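Long-range contacts in bifunctional enzyme IspD/IspF (Campylobacter jejuni, PDB 1W55), which makes 4-diphosphocytidyl-2-C-methyl-D-erythritol from CTP and methylerythritol phosphate, and cyclises its 2-phosphate to methylerythritol cyclodiphosphate with release of CMP, in isoprenoid precursor biosynthesis: residues S5-A10 with K82-I87; K49-S54 with E68-G73. All coordinates share one frame; numbering follows the deposited sequence.

Interaction 1 (S5-A10 with K82-I87). With C (cytidine-5'-monophosphate), chain D.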
ATOM      1  N   SER A   5      39.848  -4.947  -2.540  1.00 47.79           N
ATOM      2  CA  SER A   5      39.539  -4.153  -1.352  1.00 44.49           C
ATOM      3  C   SER A   5      38.537  -3.055  -1.721  1.00 41.85           C
ATOM      4  O   SER A   5      38.223  -2.865  -2.891  1.00 41.27           O
ATOM      5  CB  SER A   5      40.809  -3.539  -0.763  1.00 45.10           C
ATOM      6  OG  SER A   5      41.700  -4.538  -0.306  1.00 46.22           O
ATOM      7  N   LEU A   6      38.022  -2.356  -0.712  1.00 39.47           N
ATOM      8  CA  LEU A   6      37.044  -1.298  -0.928  1.00 38.14           C
ATOM      9  C   LEU A   6      37.506  -0.005  -0.261  1.00 36.59           C
ATOM     10  O   LEU A   6      37.901  -0.016   0.911  1.00 33.97           O
ATOM     11  CB  LEU A   6      35.651  -1.714  -0.417  1.00 38.03           C
ATOM     12  CG  LEU A   6      34.526  -0.660  -0.449  1.00 39.61           C
ATOM     13  CD1 LEU A   6      34.144  -0.315  -1.881  1.00 36.87           C
ATOM     14  CD2 LEU A   6      33.281  -1.095   0.348  1.00 37.39           C
ATOM     15  N   ILE A   7      37.491   1.092  -1.025  1.00 35.86           N
ATOM     16  CA  ILE A   7      37.688   2.425  -0.459  1.00 35.13           C
ATOM     17  C   ILE A   7      36.411   3.240  -0.622  1.00 35.30           C
ATOM     18  O   ILE A   7      35.952   3.489  -1.747  1.00 34.42           O
ATOM     19  CB  ILE A   7      38.884   3.168  -1.105  1.00 36.41           C
ATOM     20  CG1 ILE A   7      40.203   2.409  -0.879  1.00 36.68           C
ATOM     21  CG2 ILE A   7      38.974   4.603  -0.563  1.00 33.32           C
ATOM     22  CD1 ILE A   7      41.399   3.003  -1.657  1.00 36.92           C
ATOM     23  N   MET A   8      35.829   3.634   0.509  1.00 35.01           N
ATOM     24  CA  MET A   8      34.670   4.524   0.514  1.00 34.12           C
ATOM     25  C   MET A   8      35.153   5.949   0.733  1.00 33.49           C
ATOM     26  O   MET A   8      35.833   6.244   1.715  1.00 34.30           O
ATOM     27  CB  MET A   8      33.663   4.120   1.603  1.00 34.00           C
ATOM     28  CG  MET A   8      33.054   2.722   1.438  1.00 33.95           C
ATOM     29  SD  MET A   8      32.163   2.457  -0.125  1.00 44.92           S
ATOM     30  CE  MET A   8      30.830   3.682   0.017  1.00 33.96           C
ATOM     31  N   LEU A   9      34.806   6.835  -0.187  1.00 33.11           N
ATOM     32  CA  LEU A   9      35.275   8.214  -0.103  1.00 34.02           C
ATOM     33  C   LEU A   9      34.228   9.074   0.603  1.00 33.86           C
ATOM     34  O   LEU A   9      33.177   9.334   0.051  1.00 34.82           O
ATOM     35  CB  LEU A   9      35.602   8.751  -1.509  1.00 31.35           C
ATOM     36  CG  LEU A   9      36.805   8.085  -2.204  1.00 32.64           C
ATOM     37  CD1 LEU A   9      36.906   8.528  -3.634  1.00 26.84           C
ATOM     38  CD2 LEU A   9      38.134   8.371  -1.474  1.00 33.65           C
ATOM     39  N   ALA A  10      34.533   9.517   1.818  1.00 35.20           N
ATOM     40  CA  ALA A  10      33.537  10.151   2.680  1.00 36.84           C
ATOM     41  C   ALA A  10      34.072  11.382   3.410  1.00 39.24           C
ATOM     42  O   ALA A  10      33.467  11.830   4.385  1.00 39.28           O
ATOM     43  CB  ALA A  10      33.007   9.135   3.694  1.00 35.61           C
ATOM     44  N   LYS A  82      45.844   8.777  -0.318  1.00 40.48           N
ATOM     45  CA  LYS A  82      46.210   8.407   1.049  1.00 40.67           C
ATOM     46  C   LYS A  82      45.626   7.053   1.435  1.00 40.20           C
ATOM     47  O   LYS A  82      46.316   6.225   2.024  1.00 39.98           O
ATOM     48  CB  LYS A  82      45.770   9.477   2.048  1.00 41.88           C
ATOM     49  CG  LYS A  82      46.476  10.823   1.885  1.00 42.43           C
ATOM     50  CD  LYS A  82      45.789  11.906   2.712  1.00 46.20           C
ATOM     51  CE  LYS A  82      46.028  11.696   4.213  1.00 49.13           C
ATOM     52  NZ  LYS A  82      45.408  12.773   5.035  1.00 48.64           N
ATOM     53  N   ALA A  83      44.365   6.817   1.085  1.00 40.72           N
ATOM     54  CA  ALA A  83      43.713   5.547   1.423  1.00 40.66           C
ATOM     55  C   ALA A  83      44.321   4.365   0.672  1.00 40.90           C
ATOM     56  O   ALA A  83      44.355   3.248   1.195  1.00 40.45           O
ATOM     57  CB  ALA A  83      42.213   5.630   1.172  1.00 39.42           C
ATOM     58  N   LEU A  84      44.785   4.604  -0.554  1.00 40.62           N
ATOM     59  CA  LEU A  84      45.433   3.547  -1.347  1.00 42.37           C
ATOM     60  C   LEU A  84      46.697   2.963  -0.702  1.00 43.98           C
ATOM     61  O   LEU A  84      47.002   1.789  -0.906  1.00 44.70           O
ATOM     62  CB  LEU A  84      45.738   4.020  -2.772  1.00 40.84           C
ATOM     63  CG  LEU A  84      44.557   4.106  -3.743  1.00 39.16           C
ATOM     64  CD1 LEU A  84      44.902   4.995  -4.922  1.00 37.35           C
ATOM     65  CD2 LEU A  84      44.123   2.724  -4.220  1.00 39.88           C
ATOM     66  N   GLU A  85      47.415   3.763   0.085  1.00 45.74           N
ATOM     67  CA  GLU A  85      48.613   3.280   0.778  1.00 48.81           C
ATOM     68  C   GLU A  85      48.278   2.183   1.795  1.00 49.94           C
ATOM     69  O   GLU A  85      49.172   1.497   2.299  1.00 51.74           O
ATOM     70  CB  GLU A  85      49.387   4.436   1.430  1.00 47.81           C
ATOM     71  CG  GLU A  85      50.105   5.335   0.431  1.00 53.61           C
ATOM     72  CD  GLU A  85      51.067   4.574  -0.485  1.00 61.87           C
ATOM     73  OE1 GLU A  85      52.181   4.218  -0.030  1.00 66.26           O
ATOM     74  OE2 GLU A  85      50.715   4.324  -1.663  1.00 61.64           O
ATOM     75  N   LEU A  86      46.985   2.010   2.064  1.00 49.49           N
ATOM     76  CA  LEU A  86      46.503   0.959   2.952  1.00 50.01           C
ATOM     77  C   LEU A  86      46.170  -0.342   2.191  1.00 50.01           C
ATOM     78  O   LEU A  86      45.949  -1.392   2.801  1.00 48.98           O
ATOM     79  CB  LEU A  86      45.281   1.465   3.738  1.00 50.96           C
ATOM     80  CG  LEU A  86      45.392   1.894   5.217  1.00 54.33           C
ATOM     81  CD1 LEU A  86      46.766   2.453   5.622  1.00 55.00           C
ATOM     82  CD2 LEU A  86      44.271   2.873   5.617  1.00 47.51           C
ATOM     83  N   ILE A  87      46.150  -0.270   0.862  1.00 49.51           N
ATOM     84  CA  ILE A  87      45.699  -1.386   0.032  1.00 50.85           C
ATOM     85  C   ILE A  87      46.869  -2.149  -0.577  1.00 53.30           C
ATOM     86  O   ILE A  87      47.780  -1.543  -1.141  1.00 53.19           O
ATOM     87  CB  ILE A  87      44.760  -0.877  -1.103  1.00 50.01           C
ATOM     88  CG1 ILE A  87      43.654   0.034  -0.541  1.00 46.54           C
ATOM     89  CG2 ILE A  87      44.194  -2.052  -1.929  1.00 46.22           C
ATOM     90  CD1 ILE A  87      42.755  -0.613   0.503  1.00 42.86           C
TER
HETATM   91  OP3   C D1373      31.512  15.011  -5.830  1.00 52.52           O
HETATM   92  P     C D1373      32.819  15.333  -5.145  1.00 49.00           P
HETATM   93  OP1   C D1373      32.733  16.559  -4.272  1.00 49.18           O
HETATM   94  OP2   C D1373      34.036  15.246  -6.036  0.33 44.61           O
HETATM   95  O5'   C D1373      32.990  14.170  -4.041  1.00 47.45           O
HETATM   96  C5'   C D1373      33.061  12.798  -4.397  1.00 43.04           C
HETATM   97  C4'   C D1373      33.346  11.951  -3.156  1.00 43.15           C
HETATM   98  O4'   C D1373      34.684  12.148  -2.682  1.00 43.71           O
HETATM   99  C3'   C D1373      32.421  12.277  -1.999  1.00 41.09           C
HETATM  100  O3'   C D1373      31.957  11.044  -1.481  1.00 40.05           O
HETATM  101  C2'   C D1373      33.290  12.983  -0.981  1.00 39.82           C
HETATM  102  O2'   C D1373      32.892  12.730   0.362  1.00 37.10           O
HETATM  103  C1'   C D1373      34.669  12.418  -1.281  1.00 39.65           C
HETATM  104  N1    C D1373      35.711  13.389  -0.953  1.00 40.05           N
HETATM  105  C2    C D1373      36.768  12.982  -0.122  1.00 35.81           C
HETATM  106  O2    C D1373      36.810  11.803   0.322  1.00 34.29           O
HETATM  107  N3    C D1373      37.730  13.877   0.183  1.00 37.75           N
HETATM  108  C4    C D1373      37.681  15.155  -0.283  1.00 43.18           C
HETATM  109  N4    C D1373      38.659  16.038   0.049  1.00 45.18           N
HETATM  110  C5    C D1373      36.638  15.571  -1.103  1.00 40.24           C
HETATM  111  C6    C D1373      35.649  14.652  -1.430  1.00 42.53           C

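Interaction 2 (K49-S54 with E68-G73). With C (cytidine-5'-monophosphate), chain D.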
ATOM      1  N   LYS A  49      39.877  -5.667   2.622  1.00 49.23           N
ATOM      2  CA  LYS A  49      39.988  -4.539   3.522  1.00 47.89           C
ATOM      3  C   LYS A  49      38.927  -3.531   3.098  1.00 46.66           C
ATOM      4  O   LYS A  49      38.584  -3.439   1.911  1.00 46.50           O
ATOM      5  CB  LYS A  49      41.388  -3.933   3.410  1.00 48.13           C
ATOM      6  CG  LYS A  49      41.797  -3.068   4.586  1.00 53.43           C
ATOM      7  CD  LYS A  49      43.128  -2.387   4.337  1.00 55.17           C
ATOM      8  CE  LYS A  49      44.284  -3.213   4.893  1.00 59.24           C
ATOM      9  NZ  LYS A  49      45.202  -2.398   5.738  1.00 62.04           N
ATOM     10  N   ILE A  50      38.385  -2.804   4.072  1.00 44.74           N
ATOM     11  CA  ILE A  50      37.472  -1.699   3.797  1.00 42.30           C
ATOM     12  C   ILE A  50      38.006  -0.415   4.431  1.00 41.20           C
ATOM     13  O   ILE A  50      38.198  -0.334   5.647  1.00 40.53           O
ATOM     14  CB  ILE A  50      36.025  -2.024   4.260  1.00 41.59           C
ATOM     15  CG1 ILE A  50      35.529  -3.291   3.560  1.00 40.81           C
ATOM     16  CG2 ILE A  50      35.091  -0.867   3.936  1.00 41.19           C
ATOM     17  CD1 ILE A  50      34.378  -3.998   4.254  1.00 48.28           C
ATOM     18  N   VAL A  51      38.263   0.577   3.588  1.00 39.56           N
ATOM     19  CA  VAL A  51      38.782   1.862   4.043  1.00 38.05           C
ATOM     20  C   VAL A  51      37.745   2.960   3.832  1.00 37.03           C
ATOM     21  O   VAL A  51      37.070   3.003   2.806  1.00 38.12           O
ATOM     22  CB  VAL A  51      40.128   2.213   3.344  1.00 39.48           C
ATOM     23  CG1 VAL A  51      40.695   3.549   3.855  1.00 37.56           C
ATOM     24  CG2 VAL A  51      41.150   1.087   3.553  1.00 34.64           C
ATOM     25  N   VAL A  52      37.600   3.825   4.823  1.00 36.32           N
ATOM     26  CA  VAL A  52      36.734   4.994   4.710  1.00 35.00           C
ATOM     27  C   VAL A  52      37.562   6.252   4.964  1.00 34.95           C
ATOM     28  O   VAL A  52      38.184   6.387   6.013  1.00 32.91           O
ATOM     29  CB  VAL A  52      35.561   4.953   5.724  1.00 34.80           C
ATOM     30  CG1 VAL A  52      34.640   6.167   5.548  1.00 32.20           C
ATOM     31  CG2 VAL A  52      34.769   3.653   5.609  1.00 33.19           C
ATOM     32  N   THR A  53      37.568   7.171   4.005  1.00 34.56           N
ATOM     33  CA  THR A  53      38.224   8.453   4.232  1.00 34.52           C
ATOM     34  C   THR A  53      37.251   9.363   4.960  1.00 35.64           C
ATOM     35  O   THR A  53      36.053   9.346   4.682  1.00 33.98           O
ATOM     36  CB  THR A  53      38.693   9.103   2.918  1.00 33.55           C
ATOM     37  OG1 THR A  53      37.550   9.500   2.152  1.00 34.48           O
ATOM     38  CG2 THR A  53      39.425   8.104   2.031  1.00 31.24           C
ATOM     39  N   SER A  54      37.773  10.162   5.886  1.00 36.81           N
ATOM     40  CA  SER A  54      36.923  10.877   6.812  1.00 38.27           C
ATOM     41  C   SER A  54      37.544  12.197   7.276  1.00 39.51           C
ATOM     42  O   SER A  54      38.757  12.308   7.392  1.00 39.87           O
ATOM     43  CB  SER A  54      36.618   9.978   8.019  1.00 36.95           C
ATOM     44  OG  SER A  54      35.709  10.620   8.904  1.00 38.05           O
ATOM     45  N   GLU A  68      38.668   0.440   8.315  1.00 47.52           N
ATOM     46  CA  GLU A  68      39.808   1.297   8.589  1.00 48.56           C
ATOM     47  C   GLU A  68      39.463   2.716   8.172  1.00 46.11           C
ATOM     48  O   GLU A  68      38.958   2.951   7.070  1.00 46.24           O
ATOM     49  CB  GLU A  68      41.053   0.790   7.871  1.00 48.62           C
ATOM     50  CG  GLU A  68      41.621  -0.461   8.522  1.00 57.55           C
ATOM     51  CD  GLU A  68      43.000  -0.825   8.007  1.00 64.49           C
ATOM     52  OE1 GLU A  68      43.167  -1.986   7.577  1.00 66.41           O
ATOM     53  OE2 GLU A  68      43.909   0.043   8.042  1.00 65.01           O
ATOM     54  N   PHE A  69      39.710   3.655   9.072  1.00 44.01           N
ATOM     55  CA  PHE A  69      39.470   5.055   8.787  1.00 42.98           C
ATOM     56  C   PHE A  69      40.783   5.769   8.538  1.00 43.89           C
ATOM     57  O   PHE A  69      41.792   5.475   9.184  1.00 43.81           O
ATOM     58  CB  PHE A  69      38.716   5.709   9.936  1.00 41.62           C
ATOM     59  CG  PHE A  69      37.316   5.209  10.087  1.00 40.83           C
ATOM     60  CD1 PHE A  69      37.031   4.155  10.962  1.00 40.10           C
ATOM     61  CD2 PHE A  69      36.281   5.777   9.346  1.00 34.90           C
ATOM     62  CE1 PHE A  69      35.733   3.680  11.104  1.00 40.89           C
ATOM     63  CE2 PHE A  69      34.972   5.308   9.468  1.00 38.58           C
ATOM     64  CZ  PHE A  69      34.690   4.260  10.349  1.00 38.91           C
ATOM     65  N   ILE A  70      40.764   6.704   7.593  1.00 42.76           N
ATOM     66  CA  ILE A  70      41.924   7.514   7.303  1.00 42.20           C
ATOM     67  C   ILE A  70      41.488   8.955   7.034  1.00 41.92           C
ATOM     68  O   ILE A  70      40.439   9.194   6.429  1.00 40.95           O
ATOM     69  CB  ILE A  70      42.718   6.902   6.118  1.00 43.88           C
ATOM     70  CG1 ILE A  70      44.119   7.518   6.039  1.00 46.31           C
ATOM     71  CG2 ILE A  70      41.945   7.035   4.792  1.00 41.40           C
ATOM     72  CD1 ILE A  70      45.144   6.601   5.408  1.00 51.92           C
ATOM     73  N   GLU A  71      42.289   9.904   7.515  1.00 41.84           N
ATOM     74  CA  GLU A  71      42.002  11.328   7.375  1.00 42.61           C
ATOM     75  C   GLU A  71      42.014  11.691   5.898  1.00 42.77           C
ATOM     76  O   GLU A  71      42.912  11.283   5.171  1.00 42.44           O
ATOM     77  CB  GLU A  71      43.029  12.171   8.158  1.00 42.16           C
ATOM     78  CG  GLU A  71      42.700  13.660   8.266  1.00 43.95           C
ATOM     79  CD  GLU A  71      41.465  13.973   9.117  1.00 50.41           C
ATOM     80  OE1 GLU A  71      41.117  13.173  10.020  1.00 52.93           O
ATOM     81  OE2 GLU A  71      40.841  15.042   8.899  1.00 51.62           O
ATOM     82  N   GLY A  72      40.998  12.428   5.454  1.00 41.97           N
ATOM     83  CA  GLY A  72      40.919  12.841   4.067  1.00 43.29           C
ATOM     84  C   GLY A  72      41.994  13.848   3.717  1.00 43.96           C
ATOM     85  O   GLY A  72      42.730  14.311   4.598  1.00 45.66           O
ATOM     86  N   GLY A  73      42.096  14.175   2.431  1.00 43.77           N
ATOM     87  CA  GLY A  73      42.994  15.223   1.962  1.00 42.19           C
ATOM     88  C   GLY A  73      42.189  16.414   1.478  1.00 42.65           C
ATOM     89  O   GLY A  73      40.986  16.499   1.753  1.00 40.56           O
TER
HETATM   90  OP3   C D1373      31.512  15.011  -5.830  1.00 52.52           O
HETATM   91  P     C D1373      32.819  15.333  -5.145  1.00 49.00           P
HETATM   92  OP1   C D1373      32.733  16.559  -4.272  1.00 49.18           O
HETATM   93  OP2   C D1373      34.036  15.246  -6.036  0.33 44.61           O
HETATM   94  O5'   C D1373      32.990  14.170  -4.041  1.00 47.45           O
HETATM   95  C5'   C D1373      33.061  12.798  -4.397  1.00 43.04           C
HETATM   96  C4'   C D1373      33.346  11.951  -3.156  1.00 43.15           C
HETATM   97  O4'   C D1373      34.684  12.148  -2.682  1.00 43.71           O
HETATM   98  C3'   C D1373      32.421  12.277  -1.999  1.00 41.09           C
HETATM   99  O3'   C D1373      31.957  11.044  -1.481  1.00 40.05           O
HETATM  100  C2'   C D1373      33.290  12.983  -0.981  1.00 39.82           C
HETATM  101  O2'   C D1373      32.892  12.730   0.362  1.00 37.10           O
HETATM  102  C1'   C D1373      34.669  12.418  -1.281  1.00 39.65           C
HETATM  103  N1    C D1373      35.711  13.389  -0.953  1.00 40.05           N
HETATM  104  C2    C D1373      36.768  12.982  -0.122  1.00 35.81           C
HETATM  105  O2    C D1373      36.810  11.803   0.322  1.00 34.29           O
HETATM  106  N3    C D1373      37.730  13.877   0.183  1.00 37.75           N
HETATM  107  C4    C D1373      37.681  15.155  -0.283  1.00 43.18           C
HETATM  108  N4    C D1373      38.659  16.038   0.049  1.00 45.18           N
HETATM  109  C5    C D1373      36.638  15.571  -1.103  1.00 40.24           C
HETATM  110  C6    C D1373      35.649  14.652  -1.430  1.00 42.53           C

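Interaction 1 (S5-A10 with K82-I87)
Between Ile7 and the trio Ala83, Leu84 and Ile87 there is no aromatic ring or other flat side chain; the meeting is wholly aliphatic. The flat group nearby is the base of the bound cytidine monophosphate, whose O2 lies 3.8 Å from CB of Leu9, while the ribose O3' donates a hydrogen bond to Leu9 O (2.6 Å). The motif is a helix packed on the parallel strands of a mixed sheet, in the Rossmann-like cytidylyltransferase domain: helix 76-84 belongs to the crossover from strand 68-71 to strand 91-96 and covers strand 4-9 on the way. Ile7, branched at CB as suits a strand, uses both arms. Its CG2 sits 3.8 Å from Ala83 CB, where a lone methyl lets the helix come close. With chi2 at 172° the other arm is extended, and CD1 touches Leu84 CD2, Ile87 CG1 and Ala83 CB; the side chains of Ile7 and Leu84 cross at about a right angle. Val92 of strand 91-96 and Leu156 add to this apolar layer. Beyond Leu84 a type I turn ending at Ile87 brings that residue back over the strand. There the small Ser5 turns its OG to Ser89 by a hydrogen bond, while its CB rests 3.7 Å from Ile87 CD1.

Interaction 2 (K49-S54 with E68-G73)
Lys49 and Glu68 form a salt bridge at the start of the paired strands, NZ lying 2.8 Å from OE1 on the syn side of the carboxylate and 22° out of its plane. The glutamate reaches out straight, whereas the lysine turns at its last two torsions, chi3 and chi4, to bring its ammonium round; NZ also has a weak hydrogen bond to Leu86 O. Inward from here, strands 50-54 and 68-71 pair in parallel, as expected in a beta-alpha-beta unit with helix 57-61 as the crossover. Five backbone bonds join them, from Glu68 N to Ile50 O (2.8 Å) through to Gly72 N to Ser54 O (3.0 Å). On one face Ile70 CG2 touches both Val51 CG1 (3.8 Å) and Thr53 CG2 (3.9 Å), and Ala83 of helix 76-84 covers Val51, Thr53 and Ile70. On the other, Val52 and Phe69 run side by side, with CB of the valine 3.8 Å from ring atom CD2, and Met60 of helix 57-61 touches the side chain of Phe69. Branched and aromatic residues suit these extended positions. At the far end Thr53 OG1 donates to O2 of the cytosine (3.0 Å), while Gly73 O accepts from its N4 (2.9 Å). The Gly73 carbonyl suits the amino group that uracil lacks, consistent with recognition of cytosine, while the bond to O2 would suit either pyrimidine.

Interactions 1 and 2 have centres about 6 Å apart in the cytidylyltransferase domain and share one sheet, in which strand 50-54 lies between strands 4-9 and 68-71. Along the chain interaction 2 is nested within the loop closed by interaction 1: strand 4-9 comes first, then 50-54 and 68-71, and helix 76-84 follows to pack back across the sheet. Strand 4-9 is joined to 50-54 by probable backbone bonds, Met8 N to Val51 O and Leu6 O to Val51 N. Segments of both interactions reach the same nucleotide: the ends of these strands and the loops after them contribute to one cytidine pocket, which Ser79, Lys191 and Arg139 of the second subunit help to complete.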